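Local coordinates for protein putative adhesin (Bacteroides thetaiotaomicron, PDB 4QDG) that probably serves as an outer-membrane lipoprotein that anchors or caps a fimbria-like pilus, in the manner of the FimB/Mfa2 family, and binds magnesium ions, at residues 151-156 / 277-282; 196-201 / 218-223; 254-259 / 271-276. All blocks are in the same frame, centred on the assembly; numbering follows the deposited sequence. Where two conformers were deposited one is given.

Interactions 1 and 2 belong to the same sheet. Strand 140-159 pairs in parallel with strand 278-285 in interaction 1, and on its other edge it meets strand 213-223, which interaction 2 joins to strand 199-207. Both are partly buried and combine backbone hydrogen bonds with polar side chains. They share some of these: E220 of interaction 2 holds R154 and N152 of interaction 1. Interaction 3 is buried, joins two short helices by apolar packing, and has no hydrogen bond across it. It meets interaction 1 through W279 against F272 and L256, and through one magnesium ion bound by N151, L273 and E276. Interactions 2 and 3 do not touch.

Interaction 1: 151-156 / 277-282; sequences NNIRVV and SEWSMI. With MG (magnesium ion), chain D.
N151 meets W279 through its side-chain oxygen. The indole NE1 gives OD1 a hydrogen bond of 2.9 Å, nearly straight at 169°. OD1 lies in the indole plane, while NE1 sits above the amide plane. With CG beside the backbone N (chi1 -67°), the amide lies alongside the indole, pointing the same way, and OD1 comes to NE1; the planes are 44° apart. The same OD1 binds the magnesium ion at 2.3 Å, so one oxygen serves both partners. L273 O, E276 O and a water also bind this ion. N152 starts the backbone pairing: its N donates to S277 O, and its O accepts from W279 N at 2.8 Å. Its CB lies 3.5 Å from E278 OE1. ND2 also donates to a water that lies within bonding reach of E278 OE1 and W279 O, but the amide turns mainly to E220 of strand 213-223.

I153 lays CG1 3.9 Å from W279 CD1, on the face that also carries V155 and M281. The strands run parallel. N152 bonds to S277 and W279, and R154 to W279 and M281: each spans two residues of the partner strand, as parallel pairing does. This is consistent with the beta-sandwich folds of the transthyretin clan, to which the family is assigned. The R154 side chain runs extended from CG to NE, away from strand 278-285. In the conformer described, its end turns to E220 and makes a cation-pi contact with Y218. V155 adds a CA-H...O contact to M281 O. V156 donates N to M281 O at 2.7 Å and sets CB 3.8 Å from I282 CG1, the two side chains lying side by side.

Interaction 2: 196-201 / 218-223; sequences TPWAQG and YAELST
Segments 196-201 and 218-223 run antiparallel, 173° apart where both are strand, and form part of the beta hairpin of strands 199-207 and 213-223. G201 and Y218 are a hydrogen-bonded pair with both bonds made: Y218 N to G201 O and G201 N to Y218 O, at 2.8 and 3.0 Å. Q200 faces A219 as a non-hydrogen-bonded pair. Next, E220 N donates to A199 O at 174°. The return bond to E220 O comes from W198 N. T196 O and S222 N are joined by a water instead of directly.

W198 covers E220. CB of E220 lies over one face of the indole toward the rim, 3.5 Å from NE1. CG of W198 stands between its backbone N and carbonyl carbon (chi1 63°), which turns the ring back over strand 213-223. A199 CB lies over the ring too. The polar ends look elsewhere: W198 NE1 donates to N152 OD1, and the E220 carboxylate takes N152 ND2 and, from one conformer of R154, a salt bridge. These bonds tie the hairpin to strand 140-159.

Q200 and A219 share the face of the sheet opposite A199 and E220. Beside them P197 CG packs 3.7 Å from A219 CB, and the proline lies alongside L221. F172 of strand 170-176 touches P197 and A219 on this side, and I174 touches L221.

Y218 leans across the hairpin, its ring against the backbone of Q200 and G201. G201 N sits over the centre of the ring, 3.7 Å from CZ.

Interaction 3: 254-259 / 271-276; sequences NYLLML and EFLDRE. With MG (magnesium ion), chain D.
F272 reaches across to helix 252-263 and meets three residues there. Its CE2 lies 3.3 Å from L256 O, and its CD2 is 4.0 Å from L257 CD2. L259 brings CD2 to the ring edge, in its plane, 4.0 Å from CZ. CG of F272 is anti to the backbone N (chi1 172°), and this carries the ring toward the other helix. L273 adds a second apolar patch: its CD2 meets L256 CD1 at 4.3 Å, while its CG faces L257 CD2. The helix segments cross at 94° with their axes 10.6 Å apart, so the helix backbones stay apart, and F272 and L273 reach across, F272 as far as the backbone O of L256.

The next shell belongs to the sheet. W279 meets the F272 ring with the planes steeply inclined. Strand 278-285, which follows helix 269-275 in the chain, thus backs both helices, through W279 on F272 and L256 and M281 on L256. I298 covers L256 and L259.

Helix 269-275 ends in a metal site. L273 O and E276 O each bind the magnesium ion at 2.2 Å, with N151 OD1 and a water as further ligands. The contact itself has no hydrogen bond across it, which implies that apolar packing joins the helices, while the magnesium ion ties the end of helix 269-275 to strand 140-159.

Interaction 1: 151-156 / 277-282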
ATOM      1  N   ASN A 151       2.358  -0.543   1.178  1.00 24.91           N
ATOM      2  CA  ASN A 151       3.669  -0.628   0.562  1.00 24.57           C
ATOM      3  C   ASN A 151       4.672  -1.294   1.465  1.00 29.92           C
ATOM      4  O   ASN A 151       4.574  -1.214   2.686  1.00 30.75           O
ATOM      5  CB  ASN A 151       4.178   0.792   0.232  1.00 20.28           C
ATOM      6  CG  ASN A 151       3.390   1.477  -0.837  1.00 21.98           C
ATOM      7  OD1 ASN A 151       3.562   1.228  -2.039  1.00 24.44           O
ATOM      8  ND2 ASN A 151       2.456   2.287  -0.418  1.00 18.50           N
ATOM      9  N   ASN A 152       5.652  -1.922   0.858  1.00 26.73           N
ATOM     10  CA  ASN A 152       6.782  -2.522   1.557  1.00 26.46           C
ATOM     11  C   ASN A 152       8.027  -1.892   0.979  1.00 28.42           C
ATOM     12  O   ASN A 152       8.177  -1.854  -0.237  1.00 24.79           O
ATOM     13  CB  ASN A 152       6.820  -4.069   1.456  1.00 25.34           C
ATOM     14  CG  ASN A 152       7.861  -4.657   2.392  1.00 42.99           C
ATOM     15  OD1 ASN A 152       7.663  -4.697   3.597  1.00 33.66           O
ATOM     16  ND2 ASN A 152       9.048  -4.988   1.879  1.00 30.47           N
ATOM     17  N   ILE A 153       8.862  -1.313   1.845  1.00 26.38           N
ATOM     18  CA  ILE A 153      10.105  -0.653   1.447  1.00 25.33           C
ATOM     19  C   ILE A 153      11.268  -1.373   2.151  1.00 27.02           C
ATOM     20  O   ILE A 153      11.298  -1.430   3.371  1.00 25.41           O
ATOM     21  CB  ILE A 153      10.066   0.881   1.750  1.00 27.18           C
ATOM     22  CG1 ILE A 153       8.945   1.552   0.954  1.00 27.37           C
ATOM     23  CG2 ILE A 153      11.410   1.558   1.404  1.00 27.48           C
ATOM     24  CD1 ILE A 153       8.046   2.450   1.690  1.00 29.64           C
ATOM     25  N   ARG A 154      12.163  -1.960   1.355  1.00 23.81           N
ATOM     26  CA  ARG A 154      13.359  -2.628   1.842  0.60 24.22           C
ATOM     27  C   ARG A 154      14.532  -1.665   1.630  1.00 29.24           C
ATOM     28  O   ARG A 154      14.861  -1.324   0.505  1.00 27.54           O
ATOM     29  CB  ARG A 154      13.582  -4.000   1.165  0.60 23.99           C
ATOM     30  CG  ARG A 154      14.866  -4.755   1.598  0.60 31.37           C
ATOM     31  CD  ARG A 154      14.952  -6.083   0.853  0.60 35.91           C
ATOM     32  NE  ARG A 154      16.169  -6.865   1.104  0.60 34.85           N
ATOM     33  CZ  ARG A 154      16.294  -7.837   2.010  0.60 43.68           C
ATOM     34  NH1 ARG A 154      15.292  -8.117   2.840  0.60 20.14           N
ATOM     35  NH2 ARG A 154      17.427  -8.524   2.106  0.60 31.47           N
ATOM     36  N   VAL A 155      15.133  -1.205   2.742  1.00 26.81           N
ATOM     37  CA  VAL A 155      16.262  -0.293   2.742  1.00 24.60           C
ATOM     38  C   VAL A 155      17.513  -1.098   2.964  1.00 31.21           C
ATOM     39  O   VAL A 155      17.598  -1.821   3.946  1.00 32.70           O
ATOM     40  CB  VAL A 155      16.085   0.841   3.793  1.00 26.50           C
ATOM     41  CG1 VAL A 155      17.257   1.812   3.743  1.00 25.37           C
ATOM     42  CG2 VAL A 155      14.755   1.590   3.569  1.00 25.68           C
ATOM     43  N   VAL A 156      18.501  -0.967   2.060  1.00 27.88           N
ATOM     44  CA  VAL A 156      19.763  -1.684   2.152  1.00 26.20           C
ATOM     45  C   VAL A 156      20.938  -0.699   2.294  1.00 28.54           C
ATOM     46  O   VAL A 156      20.981   0.318   1.607  1.00 26.78           O
ATOM     47  CB  VAL A 156      19.952  -2.655   0.959  1.00 29.06           C
ATOM     48  CG1 VAL A 156      21.352  -3.284   0.943  1.00 28.39           C
ATOM     49  CG2 VAL A 156      18.887  -3.753   0.974  1.00 28.95           C
ATOM     50  N   SER A 277       4.067  -1.678  -5.205  1.00 23.48           N
ATOM     51  CA  SER A 277       3.882  -1.838  -3.756  1.00 24.37           C
ATOM     52  C   SER A 277       5.109  -2.498  -3.070  1.00 26.99           C
ATOM     53  O   SER A 277       5.160  -2.580  -1.842  1.00 27.45           O
ATOM     54  CB  SER A 277       2.624  -2.659  -3.483  1.00 28.69           C
ATOM     55  OG  SER A 277       2.769  -3.974  -4.004  1.00 39.55           O
ATOM     56  N   GLU A 278       6.060  -2.985  -3.865  1.00 24.68           N
ATOM     57  CA  GLU A 278       7.265  -3.652  -3.397  1.00 26.74           C
ATOM     58  C   GLU A 278       8.428  -2.820  -3.834  1.00 30.60           C
ATOM     59  O   GLU A 278       8.658  -2.685  -5.025  1.00 32.76           O
ATOM     60  CB  GLU A 278       7.349  -5.114  -3.908  1.00 29.11           C
ATOM     61  CG  GLU A 278       6.295  -6.056  -3.323  1.00 45.81           C
ATOM     62  CD  GLU A 278       6.343  -6.374  -1.832  1.00 89.02           C
ATOM     63  OE1 GLU A 278       7.435  -6.268  -1.228  1.00 91.29           O
ATOM     64  OE2 GLU A 278       5.288  -6.768  -1.277  1.00 91.80           O
ATOM     65  N   TRP A 279       9.084  -2.150  -2.871  1.00 26.14           N
ATOM     66  CA  TRP A 279      10.181  -1.223  -3.126  1.00 24.16           C
ATOM     67  C   TRP A 279      11.454  -1.666  -2.466  1.00 30.32           C
ATOM     68  O   TRP A 279      11.423  -2.227  -1.366  1.00 30.88           O
ATOM     69  CB  TRP A 279       9.810   0.161  -2.573  1.00 21.69           C
ATOM     70  CG  TRP A 279       8.485   0.706  -3.035  1.00 21.81           C
ATOM     71  CD1 TRP A 279       7.284   0.595  -2.396  1.00 24.21           C
ATOM     72  CD2 TRP A 279       8.257   1.540  -4.178  1.00 21.37           C
ATOM     73  NE1 TRP A 279       6.311   1.262  -3.097  1.00 23.26           N
ATOM     74  CE2 TRP A 279       6.878   1.861  -4.192  1.00 25.02           C
ATOM     75  CE3 TRP A 279       9.076   2.005  -5.227  1.00 22.82           C
ATOM     76  CZ2 TRP A 279       6.305   2.664  -5.191  1.00 23.54           C
ATOM     77  CZ3 TRP A 279       8.507   2.795  -6.219  1.00 23.90           C
ATOM     78  CH2 TRP A 279       7.135   3.110  -6.195  1.00 24.19           C
ATOM     79  N   SER A 280      12.590  -1.364  -3.095  1.00 26.13           N
ATOM     80  CA  SER A 280      13.894  -1.660  -2.509  1.00 24.56           C
ATOM     81  C   SER A 280      14.840  -0.535  -2.834  1.00 31.80           C
ATOM     82  O   SER A 280      14.774   0.044  -3.928  1.00 32.35           O
ATOM     83  CB  SER A 280      14.440  -3.025  -2.920  1.00 22.36           C
ATOM     84  OG  SER A 280      14.779  -3.116  -4.289  1.00 36.58           O
HETATM   85  N   MSE A 281      15.633  -0.131  -1.844  1.00 28.21           N
HETATM   86  CA  MSE A 281      16.559   0.981  -2.023  1.00 28.02           C
HETATM   87  C   MSE A 281      17.908   0.653  -1.427  1.00 29.64           C
HETATM   88  O   MSE A 281      18.002   0.375  -0.235  1.00 27.60           O
HETATM   89  CB  MSE A 281      16.013   2.257  -1.394  1.00 30.10           C
HETATM   90  CG  MSE A 281      14.645   2.658  -1.882  1.00 37.47           C
HETATM   91 SE   MSE A 281      14.046   4.235  -0.899  0.75 45.96          SE
HETATM   92  CE  MSE A 281      15.079   5.598  -1.877  1.00 41.10           C
ATOM     93  N   ILE A 282      18.948   0.712  -2.252  1.00 25.33           N
ATOM     94  CA  ILE A 282      20.311   0.434  -1.806  1.00 25.50           C
ATOM     95  C   ILE A 282      21.082   1.745  -1.734  1.00 30.71           C
ATOM     96  O   ILE A 282      21.198   2.450  -2.735  1.00 27.63           O
ATOM     97  CB  ILE A 282      21.052  -0.615  -2.680  1.00 27.84           C
ATOM     98  CG1 ILE A 282      20.218  -1.921  -2.799  1.00 27.41           C
ATOM     99  CG2 ILE A 282      22.445  -0.888  -2.097  1.00 29.60           C
ATOM    100  CD1 ILE A 282      20.700  -2.869  -3.846  1.00 35.95           C
TER
HETATM  101 MG    MG D 402       2.240   1.565  -3.922  1.00 29.32          MG
HETATM  102  O   HOH W   1       9.992  -4.696  -0.723  1.00 32.28           O
HETATM  103  O   HOH W   2       0.605   0.352  -3.212  1.00 19.08           O

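Interaction 2: 196-201 / 218-223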
ATOM      1  N   THR A 196       8.632   2.039  11.847  1.00 27.67           N
ATOM      2  CA  THR A 196       9.928   1.427  12.145  1.00 27.46           C
ATOM      3  C   THR A 196       9.944   0.034  11.475  1.00 32.69           C
ATOM      4  O   THR A 196       8.884  -0.459  11.081  1.00 32.69           O
ATOM      5  CB  THR A 196      10.242   1.421  13.647  1.00 30.83           C
ATOM      6  OG1 THR A 196       9.254   0.669  14.341  1.00 30.79           O
ATOM      7  CG2 THR A 196      10.388   2.856  14.238  1.00 26.12           C
ATOM      8  N   PRO A 197      11.113  -0.603  11.276  1.00 31.00           N
ATOM      9  CA  PRO A 197      11.123  -1.895  10.557  1.00 31.28           C
ATOM     10  C   PRO A 197      10.437  -3.063  11.270  1.00 36.49           C
ATOM     11  O   PRO A 197      10.517  -3.211  12.495  1.00 37.94           O
ATOM     12  CB  PRO A 197      12.612  -2.189  10.408  1.00 33.25           C
ATOM     13  CG  PRO A 197      13.282  -0.833  10.513  1.00 36.49           C
ATOM     14  CD  PRO A 197      12.493  -0.157  11.574  1.00 32.22           C
ATOM     15  N   TRP A 198       9.754  -3.885  10.477  1.00 32.03           N
ATOM     16  CA  TRP A 198       9.097  -5.118  10.898  1.00 31.78           C
ATOM     17  C   TRP A 198      10.132  -6.270  10.807  1.00 35.57           C
ATOM     18  O   TRP A 198       9.962  -7.307  11.429  1.00 37.16           O
ATOM     19  CB  TRP A 198       7.813  -5.411  10.074  1.00 29.64           C
ATOM     20  CG  TRP A 198       8.010  -5.634   8.602  1.00 29.73           C
ATOM     21  CD1 TRP A 198       7.883  -4.704   7.616  1.00 31.72           C
ATOM     22  CD2 TRP A 198       8.310  -6.876   7.943  1.00 29.70           C
ATOM     23  NE1 TRP A 198       8.032  -5.294   6.389  1.00 30.30           N
ATOM     24  CE2 TRP A 198       8.341  -6.616   6.557  1.00 31.77           C
ATOM     25  CE3 TRP A 198       8.495  -8.200   8.385  1.00 32.28           C
ATOM     26  CZ2 TRP A 198       8.627  -7.611   5.608  1.00 31.17           C
ATOM     27  CZ3 TRP A 198       8.768  -9.187   7.444  1.00 33.74           C
ATOM     28  CH2 TRP A 198       8.856  -8.883   6.073  1.00 32.98           C
ATOM     29  N   ALA A 199      11.199  -6.065  10.031  1.00 30.70           N
ATOM     30  CA  ALA A 199      12.335  -6.967   9.838  1.00 29.36           C
ATOM     31  C   ALA A 199      13.587  -6.142   9.610  1.00 32.38           C
ATOM     32  O   ALA A 199      13.524  -5.085   8.987  1.00 31.25           O
ATOM     33  CB  ALA A 199      12.089  -7.903   8.669  1.00 28.94           C
ATOM     34  N   GLN A 200      14.705  -6.593  10.161  1.00 29.62           N
ATOM     35  CA  GLN A 200      16.017  -5.947  10.074  1.00 29.50           C
ATOM     36  C   GLN A 200      17.084  -7.018  10.298  1.00 34.52           C
ATOM     37  O   GLN A 200      16.879  -7.934  11.087  1.00 35.91           O
ATOM     38  CB  GLN A 200      16.117  -4.817  11.117  1.00 30.69           C
ATOM     39  CG  GLN A 200      17.428  -4.020  11.116  1.00 35.30           C
ATOM     40  CD  GLN A 200      17.359  -2.793  11.975  1.00 41.33           C
ATOM     41  OE1 GLN A 200      16.284  -2.280  12.287  1.00 41.72           O
ATOM     42  NE2 GLN A 200      18.519  -2.260  12.336  1.00 38.20           N
ATOM     43  N   GLY A 201      18.188  -6.905   9.589  1.00 31.67           N
ATOM     44  CA  GLY A 201      19.277  -7.861   9.691  1.00 31.80           C
ATOM     45  C   GLY A 201      20.369  -7.621   8.680  1.00 35.28           C
ATOM     46  O   GLY A 201      20.563  -6.502   8.190  1.00 32.81           O
ATOM     47  N   TYR A 218      20.026  -4.566   6.172  1.00 30.40           N
ATOM     48  CA  TYR A 218      18.719  -4.314   5.565  1.00 28.52           C
ATOM     49  C   TYR A 218      17.702  -4.051   6.640  1.00 29.77           C
ATOM     50  O   TYR A 218      17.865  -4.527   7.761  1.00 27.82           O
ATOM     51  CB  TYR A 218      18.251  -5.474   4.643  1.00 29.86           C
ATOM     52  CG  TYR A 218      17.724  -6.682   5.385  1.00 32.89           C
ATOM     53  CD1 TYR A 218      16.387  -6.760   5.770  1.00 35.78           C
ATOM     54  CD2 TYR A 218      18.556  -7.749   5.692  1.00 34.59           C
ATOM     55  CE1 TYR A 218      15.902  -7.858   6.485  1.00 38.17           C
ATOM     56  CE2 TYR A 218      18.083  -8.855   6.409  1.00 36.29           C
ATOM     57  CZ  TYR A 218      16.756  -8.898   6.809  1.00 40.47           C
ATOM     58  OH  TYR A 218      16.291  -9.976   7.518  1.00 42.61           O
ATOM     59  N   ALA A 219      16.650  -3.310   6.276  1.00 25.98           N
ATOM     60  CA  ALA A 219      15.465  -3.021   7.060  1.00 27.18           C
ATOM     61  C   ALA A 219      14.228  -3.034   6.139  1.00 31.68           C
ATOM     62  O   ALA A 219      14.232  -2.419   5.074  1.00 29.85           O
ATOM     63  CB  ALA A 219      15.584  -1.679   7.747  1.00 28.58           C
ATOM     64  N   GLU A 220      13.185  -3.753   6.554  1.00 27.55           N
ATOM     65  CA  GLU A 220      11.930  -3.809   5.834  1.00 27.04           C
ATOM     66  C   GLU A 220      10.908  -2.965   6.585  1.00 30.74           C
ATOM     67  O   GLU A 220      10.680  -3.200   7.773  1.00 31.27           O
ATOM     68  CB  GLU A 220      11.462  -5.242   5.673  1.00 28.51           C
ATOM     69  CG  GLU A 220      12.497  -6.138   5.012  1.00 42.54           C
ATOM     70  CD  GLU A 220      12.100  -6.776   3.695  1.00 43.38           C
ATOM     71  OE1 GLU A 220      11.129  -6.313   3.058  1.00 46.27           O
ATOM     72  OE2 GLU A 220      12.765  -7.759   3.308  1.00 51.72           O
ATOM     73  N   LEU A 221      10.320  -1.967   5.913  1.00 25.42           N
ATOM     74  CA  LEU A 221       9.316  -1.097   6.523  1.00 26.00           C
ATOM     75  C   LEU A 221       8.017  -1.212   5.726  1.00 29.84           C
ATOM     76  O   LEU A 221       8.040  -1.251   4.501  1.00 30.24           O
ATOM     77  CB  LEU A 221       9.815   0.365   6.563  1.00 26.93           C
ATOM     78  CG  LEU A 221      11.032   0.659   7.402  1.00 31.28           C
ATOM     79  CD1 LEU A 221      12.217   0.964   6.507  1.00 32.01           C
ATOM     80  CD2 LEU A 221      10.742   1.808   8.337  1.00 33.22           C
ATOM     81  N   SER A 222       6.899  -1.307   6.419  1.00 25.83           N
ATOM     82  CA  SER A 222       5.572  -1.512   5.855  1.00 24.51           C
ATOM     83  C   SER A 222       4.732  -0.253   6.139  1.00 28.70           C
ATOM     84  O   SER A 222       4.613   0.152   7.284  1.00 25.78           O
ATOM     85  CB  SER A 222       4.959  -2.776   6.472  1.00 26.26           C
ATOM     86  OG  SER A 222       3.631  -2.989   6.049  1.00 32.05           O
ATOM     87  N   THR A 223       4.239   0.416   5.093  1.00 27.91           N
ATOM     88  CA  THR A 223       3.547   1.698   5.279  1.00 27.02           C
ATOM     89  C   THR A 223       2.194   1.730   4.589  1.00 30.30           C
ATOM     90  O   THR A 223       1.857   0.852   3.788  1.00 28.31           O
ATOM     91  CB  THR A 223       4.413   2.875   4.716  1.00 29.14           C
ATOM     92  OG1 THR A 223       4.351   2.888   3.286  1.00 24.95           O
ATOM     93  CG2 THR A 223       5.903   2.850   5.185  1.00 24.93           C
TER
HETATM   94  O   HOH W   3       7.047  -1.483   9.349  1.00 31.65           O

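Interaction 3: 254-259 / 271-276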
ATOM      1  N   ASN A 254      10.127  11.777  -3.666  1.00 28.69           N
ATOM      2  CA  ASN A 254      10.996  12.381  -4.676  1.00 30.06           C
ATOM      3  C   ASN A 254      12.052  11.410  -5.185  1.00 31.03           C
ATOM      4  O   ASN A 254      12.314  11.376  -6.383  1.00 29.50           O
ATOM      5  CB  ASN A 254      11.703  13.614  -4.104  1.00 30.97           C
ATOM      6  CG  ASN A 254      10.789  14.779  -3.827  1.00 55.83           C
ATOM      7  OD1 ASN A 254       9.558  14.668  -3.783  1.00 56.58           O
ATOM      8  ND2 ASN A 254      11.386  15.916  -3.560  1.00 49.63           N
ATOM      9  N   TYR A 255      12.635  10.616  -4.276  1.00 27.79           N
ATOM     10  CA  TYR A 255      13.673   9.638  -4.592  1.00 27.05           C
ATOM     11  C   TYR A 255      13.063   8.499  -5.386  1.00 29.28           C
ATOM     12  O   TYR A 255      13.620   8.167  -6.408  1.00 28.64           O
ATOM     13  CB  TYR A 255      14.390   9.157  -3.307  1.00 27.86           C
ATOM     14  CG  TYR A 255      15.575  10.027  -2.953  1.00 29.29           C
ATOM     15  CD1 TYR A 255      15.398  11.354  -2.558  1.00 30.75           C
ATOM     16  CD2 TYR A 255      16.878   9.569  -3.128  1.00 30.80           C
ATOM     17  CE1 TYR A 255      16.488  12.188  -2.304  1.00 27.81           C
ATOM     18  CE2 TYR A 255      17.974  10.406  -2.919  1.00 32.72           C
ATOM     19  CZ  TYR A 255      17.775  11.709  -2.480  1.00 37.57           C
ATOM     20  OH  TYR A 255      18.855  12.518  -2.213  1.00 36.95           O
ATOM     21  N   LEU A 256      11.852   8.038  -5.038  1.00 26.07           N
ATOM     22  CA  LEU A 256      11.211   6.941  -5.796  1.00 26.44           C
ATOM     23  C   LEU A 256      10.811   7.391  -7.192  1.00 30.56           C
ATOM     24  O   LEU A 256      10.867   6.602  -8.127  1.00 29.75           O
ATOM     25  CB  LEU A 256       9.977   6.344  -5.078  1.00 25.25           C
ATOM     26  CG  LEU A 256      10.170   5.806  -3.666  1.00 28.89           C
ATOM     27  CD1 LEU A 256       8.836   5.411  -3.080  1.00 28.25           C
ATOM     28  CD2 LEU A 256      11.143   4.648  -3.635  1.00 30.05           C
ATOM     29  N   LEU A 257      10.398   8.658  -7.317  1.00 27.28           N
ATOM     30  CA  LEU A 257       9.985   9.231  -8.584  1.00 26.31           C
ATOM     31  C   LEU A 257      11.213   9.432  -9.494  1.00 29.57           C
ATOM     32  O   LEU A 257      11.011   9.588 -10.688  1.00 29.82           O
ATOM     33  CB  LEU A 257       9.186  10.547  -8.376  1.00 25.53           C
ATOM     34  CG  LEU A 257       7.776  10.424  -7.736  1.00 27.41           C
ATOM     35  CD1 LEU A 257       7.166  11.808  -7.475  1.00 25.85           C
ATOM     36  CD2 LEU A 257       6.825   9.559  -8.576  1.00 26.99           C
HETATM   37  N   MSE A 258      12.469   9.355  -8.961  1.00 26.32           N
HETATM   38  CA  MSE A 258      13.666   9.414  -9.832  1.00 28.26           C
HETATM   39  C   MSE A 258      13.756   8.093 -10.631  1.00 31.84           C
HETATM   40  O   MSE A 258      14.297   8.093 -11.731  1.00 32.08           O
HETATM   41  CB  MSE A 258      14.984   9.678  -9.079  1.00 30.03           C
HETATM   42  CG  MSE A 258      15.075  11.021  -8.408  1.00 37.17           C
HETATM   43 SE   MSE A 258      16.546  11.004  -7.064  0.75 46.28          SE
HETATM   44  CE  MSE A 258      16.158  12.832  -6.205  1.00 42.80           C
ATOM     45  N   LEU A 259      13.174   6.988 -10.095  1.00 26.49           N
ATOM     46  CA  LEU A 259      13.114   5.737 -10.833  1.00 26.76           C
ATOM     47  C   LEU A 259      12.053   5.876 -11.953  1.00 33.72           C
ATOM     48  O   LEU A 259      12.289   5.441 -13.075  1.00 34.63           O
ATOM     49  CB  LEU A 259      12.794   4.542  -9.909  1.00 26.02           C
ATOM     50  CG  LEU A 259      12.601   3.183 -10.621  1.00 29.74           C
ATOM     51  CD1 LEU A 259      13.928   2.677 -11.156  1.00 29.80           C
ATOM     52  CD2 LEU A 259      12.021   2.149  -9.678  1.00 29.94           C
ATOM     53  N   GLU A 271       0.032   7.107 -10.141  1.00 27.87           N
ATOM     54  CA  GLU A 271      -0.187   5.754 -10.700  1.00 27.01           C
ATOM     55  C   GLU A 271       0.995   4.844 -10.401  1.00 28.89           C
ATOM     56  O   GLU A 271       0.797   3.686 -10.040  1.00 29.18           O
ATOM     57  CB  GLU A 271      -0.438   5.814 -12.211  1.00 28.56           C
ATOM     58  CG  GLU A 271      -0.602   4.441 -12.855  1.00 36.48           C
ATOM     59  CD  GLU A 271      -1.066   4.423 -14.299  1.00 51.76           C
ATOM     60  OE1 GLU A 271      -1.178   5.509 -14.908  1.00 49.67           O
ATOM     61  OE2 GLU A 271      -1.317   3.319 -14.828  1.00 47.81           O
ATOM     62  N   PHE A 272       2.214   5.360 -10.587  1.00 25.43           N
ATOM     63  CA  PHE A 272       3.478   4.676 -10.292  1.00 24.73           C
ATOM     64  C   PHE A 272       3.542   4.362  -8.785  1.00 27.08           C
ATOM     65  O   PHE A 272       3.848   3.219  -8.400  1.00 27.03           O
ATOM     66  CB  PHE A 272       4.671   5.573 -10.737  1.00 26.09           C
ATOM     67  CG  PHE A 272       6.035   5.079 -10.335  1.00 27.03           C
ATOM     68  CD1 PHE A 272       6.626   4.005 -10.993  1.00 30.34           C
ATOM     69  CD2 PHE A 272       6.721   5.667  -9.272  1.00 27.09           C
ATOM     70  CE1 PHE A 272       7.887   3.529 -10.605  1.00 30.93           C
ATOM     71  CE2 PHE A 272       7.975   5.197  -8.889  1.00 30.09           C
ATOM     72  CZ  PHE A 272       8.554   4.140  -9.569  1.00 29.55           C
ATOM     73  N   LEU A 273       3.220   5.361  -7.937  1.00 21.06           N
ATOM     74  CA  LEU A 273       3.243   5.158  -6.479  1.00 21.57           C
ATOM     75  C   LEU A 273       2.169   4.175  -6.014  1.00 25.49           C
ATOM     76  O   LEU A 273       2.369   3.519  -4.983  1.00 23.37           O
ATOM     77  CB  LEU A 273       3.103   6.466  -5.718  1.00 22.21           C
ATOM     78  CG  LEU A 273       4.210   7.501  -5.931  1.00 26.84           C
ATOM     79  CD1 LEU A 273       3.759   8.860  -5.407  1.00 26.21           C
ATOM     80  CD2 LEU A 273       5.539   7.044  -5.273  1.00 25.86           C
ATOM     81  N   ASP A 274       1.037   4.062  -6.777  1.00 22.94           N
ATOM     82  CA  ASP A 274      -0.019   3.104  -6.438  1.00 23.56           C
ATOM     83  C   ASP A 274       0.231   1.742  -7.058  1.00 28.28           C
ATOM     84  O   ASP A 274       0.050   0.754  -6.360  1.00 29.41           O
ATOM     85  CB  ASP A 274      -1.415   3.591  -6.838  1.00 26.05           C
ATOM     86  CG  ASP A 274      -1.856   4.892  -6.227  1.00 32.98           C
ATOM     87  OD1 ASP A 274      -1.577   5.105  -5.038  1.00 34.60           O
ATOM     88  OD2 ASP A 274      -2.549   5.680  -6.934  1.00 37.20           O
ATOM     89  N   ARG A 275       0.656   1.665  -8.332  1.00 26.25           N
ATOM     90  CA  ARG A 275       0.887   0.364  -9.002  1.00 27.57           C
ATOM     91  C   ARG A 275       2.030  -0.444  -8.364  1.00 29.28           C
ATOM     92  O   ARG A 275       1.955  -1.657  -8.316  1.00 27.98           O
ATOM     93  CB  ARG A 275       1.186   0.530 -10.497  1.00 26.52           C
ATOM     94  CG  ARG A 275      -0.025   0.823 -11.339  1.00 30.70           C
ATOM     95  CD  ARG A 275       0.345   0.706 -12.806  1.00 26.95           C
ATOM     96  NE  ARG A 275      -0.786   1.038 -13.662  1.00 31.01           N
ATOM     97  CZ  ARG A 275      -1.712   0.170 -14.075  1.00 39.78           C
ATOM     98  NH1 ARG A 275      -1.623  -1.119 -13.747  1.00 24.66           N
ATOM     99  NH2 ARG A 275      -2.716   0.577 -14.840  1.00 31.80           N
ATOM    100  N   GLU A 276       3.083   0.226  -7.931  1.00 25.15           N
ATOM    101  CA  GLU A 276       4.196  -0.449  -7.306  1.00 25.31           C
ATOM    102  C   GLU A 276       3.996  -0.487  -5.798  1.00 27.81           C
ATOM    103  O   GLU A 276       3.755   0.548  -5.186  1.00 29.16           O
ATOM    104  CB  GLU A 276       5.547   0.203  -7.667  1.00 27.02           C
ATOM    105  CG  GLU A 276       6.741  -0.583  -7.124  1.00 31.38           C
ATOM    106  CD  GLU A 276       6.807  -2.013  -7.615  1.00 46.93           C
ATOM    107  OE1 GLU A 276       7.394  -2.239  -8.700  1.00 37.65           O
ATOM    108  OE2 GLU A 276       6.254  -2.906  -6.929  1.00 42.71           O
TER
HETATM  109 MG    MG D 402       2.240   1.565  -3.922  1.00 29.32          MG
HETATM  110  O   HOH W   2       0.605   0.352  -3.212  1.00 19.08           O